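Local coordinates for protein taurine dioxygenase (Burkholderia ambifaria, PDB 5VN6) that probably acts as an iron-dependent taurine dioxygenase of the TfdA family, its metal site being occupied by magnesium in this crystal, at residues 67-72 and 115-120. Numbering follows the deposited sequence.
Sequences RRFGEL and PPFGCV
F69 and F117 meet through CE2 and CZ of the F117 ring, which lie against CB, CG and CD2 of F69; CE2 of F117 is 3.8 Å from CB of F69, and CZ of F117 is equally close to CD2 of F69. Ring centroids stand 5.8 Å apart with planes inclined at 39°, an oblique pairing. The two side chains cross at about a right angle. With CG of F117 anti to the backbone N (chi1 162°), CE2 and CZ are brought against F69, whose own CG sits beside its backbone N, a setting from which the ring reaches both F117 and V120.

The second apolar contact is looser: CE1 of F69 approaches CG2 of V120 at 4.5 Å, so F69 touches both the residue just before strand 118-125 and one within it. F37 meets the F69 ring edge-to-face, while I258 and I284, from the two strands flanking 118-125, also touch F69. The contact thus joins the loop after helix 59-67 to the mixed sheet, part of the jelly-roll (double-stranded beta-helix) core known for the TfdA family of the cupin clan. The metal site lies farther off, with the F117 side chain about 10 Å from that of D108, a magnesium ligand.

No hydrogen bond links the segments; the polar bonds lie within the loop and with its surroundings. A type I turn from R67 to G70, closed by G70 N to R67 O at 3.0 Å, carries F69 at its third position. G70 then takes a positive phi, where a CB would press on the carbonyl oxygen of F69. R68 is tied to D34 by a salt bridge; on the strand, V120 O accepts a hydrogen bond from NE2 of H62.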
loop_
_atom_site.group_PDB
_atom_site.type_symbol
_atom_site.label_atom_id
_atom_site.label_comp_id
_atom_site.label_asym_id
_atom_site.label_seq_id
_atom_site.Cartn_x
_atom_site.Cartn_y
_atom_site.Cartn_z
ATOM N N ARG A 67 -29.420 3.618 5.653
ATOM C CA ARG A 67 -30.232 4.693 6.203
ATOM C C ARG A 67 -30.198 4.706 7.734
ATOM O O ARG A 67 -30.399 5.754 8.354
ATOM C CB ARG A 67 -31.654 4.515 5.664
ATOM C CG ARG A 67 -32.666 5.450 6.178
ATOM C CD ARG A 67 -32.448 6.823 5.619
ATOM N NE ARG A 67 -33.465 7.703 6.170
ATOM C CZ ARG A 67 -33.402 8.212 7.391
ATOM N NH1 ARG A 67 -32.360 7.922 8.170
ATOM N NH2 ARG A 67 -34.378 9.000 7.839
ATOM N N ARG A 68 -29.934 3.557 8.355
ATOM C CA ARG A 68 -29.735 3.486 9.801
ATOM C C ARG A 68 -28.580 4.354 10.297
ATOM O O ARG A 68 -28.533 4.675 11.487
ATOM C CB ARG A 68 -29.478 2.040 10.207
ATOM C CG ARG A 68 -30.638 1.118 10.033
ATOM C CD ARG A 68 -31.551 1.247 11.208
ATOM N NE ARG A 68 -31.642 0.002 11.958
ATOM C CZ ARG A 68 -31.968 -0.069 13.244
ATOM N NH1 ARG A 68 -32.234 1.034 13.932
ATOM N NH2 ARG A 68 -32.032 -1.249 13.843
ATOM N N PHE A 69 -27.610 4.691 9.440
ATOM C CA PHE A 69 -26.528 5.578 9.854
ATOM C C PHE A 69 -26.890 7.057 9.738
ATOM O O PHE A 69 -26.206 7.901 10.332
ATOM C CB PHE A 69 -25.263 5.306 9.039
ATOM C CG PHE A 69 -24.634 3.969 9.322
ATOM C CD1 PHE A 69 -24.800 2.912 8.446
ATOM C CD2 PHE A 69 -23.900 3.770 10.481
ATOM C CE1 PHE A 69 -24.222 1.680 8.703
ATOM C CE2 PHE A 69 -23.326 2.543 10.759
ATOM C CZ PHE A 69 -23.480 1.490 9.863
ATOM N N GLY A 70 -27.908 7.381 8.964
ATOM C CA GLY A 70 -28.331 8.753 8.765
ATOM C C GLY A 70 -28.955 8.888 7.393
ATOM O O GLY A 70 -28.986 7.946 6.607
ATOM N N GLU A 71 -29.442 10.097 7.115
ATOM C CA GLU A 71 -29.977 10.386 5.793
ATOM C C GLU A 71 -28.935 10.061 4.726
ATOM O O GLU A 71 -27.728 10.202 4.938
ATOM C CB GLU A 71 -30.391 11.858 5.698
ATOM N N LEU A 72 -29.412 9.622 3.571
ATOM C CA LEU A 72 -28.561 9.211 2.473
ATOM C C LEU A 72 -28.413 10.355 1.476
ATOM O O LEU A 72 -29.316 11.180 1.310
ATOM C CB LEU A 72 -29.149 7.979 1.778
ATOM C CG LEU A 72 -29.459 6.776 2.667
ATOM C CD1 LEU A 72 -30.008 5.626 1.838
ATOM C CD2 LEU A 72 -28.206 6.338 3.423
ATOM N N PRO A 115 -18.585 16.885 3.614
ATOM C CA PRO A 115 -18.273 15.602 3.005
ATOM C C PRO A 115 -19.069 14.490 3.652
ATOM O O PRO A 115 -19.456 14.584 4.831
ATOM C CB PRO A 115 -16.762 15.439 3.274
ATOM C CG PRO A 115 -16.254 16.829 3.467
ATOM C CD PRO A 115 -17.389 17.597 4.092
ATOM N N PRO A 116 -19.325 13.394 2.925
ATOM C CA PRO A 116 -20.172 12.317 3.454
ATOM C C PRO A 116 -19.593 11.635 4.687
ATOM O O PRO A 116 -18.376 11.540 4.875
ATOM C CB PRO A 116 -20.270 11.325 2.280
ATOM C CG PRO A 116 -19.158 11.702 1.345
ATOM C CD PRO A 116 -18.948 13.170 1.518
ATOM N N PHE A 117 -20.511 11.110 5.495
ATOM C CA PHE A 117 -20.200 10.343 6.699
ATOM C C PHE A 117 -19.487 9.045 6.346
ATOM O O PHE A 117 -18.523 8.638 7.020
ATOM C CB PHE A 117 -21.543 10.102 7.419
ATOM C CG PHE A 117 -21.570 8.988 8.446
ATOM C CD1 PHE A 117 -21.732 9.298 9.798
ATOM C CD2 PHE A 117 -21.577 7.644 8.068
ATOM C CE1 PHE A 117 -21.822 8.292 10.752
ATOM C CE2 PHE A 117 -21.658 6.635 9.016
ATOM C CZ PHE A 117 -21.788 6.960 10.362
ATOM N N GLY A 118 -19.946 8.391 5.286
ATOM C CA GLY A 118 -19.447 7.075 4.946
ATOM C C GLY A 118 -20.327 6.461 3.885
ATOM O O GLY A 118 -21.156 7.148 3.272
ATOM N N CYS A 119 -20.184 5.146 3.731
ATOM C CA CYS A 119 -20.724 4.447 2.579
ATOM C C CYS A 119 -20.910 2.965 2.893
ATOM O O CYS A 119 -20.139 2.368 3.656
ATOM C CB CYS A 119 -19.774 4.630 1.386
ATOM S SG CYS A 119 -20.321 3.934 -0.166
ATOM N N VAL A 120 -21.929 2.375 2.276
ATOM C CA VAL A 120 -22.139 0.931 2.272
ATOM C C VAL A 120 -22.049 0.476 0.826
ATOM O O VAL A 120 -22.912 0.817 0.007
ATOM C CB VAL A 120 -23.483 0.519 2.886
ATOM C CG1 VAL A 120 -23.617 -0.998 2.820
ATOM C CG2 VAL A 120 -23.634 1.050 4.330
#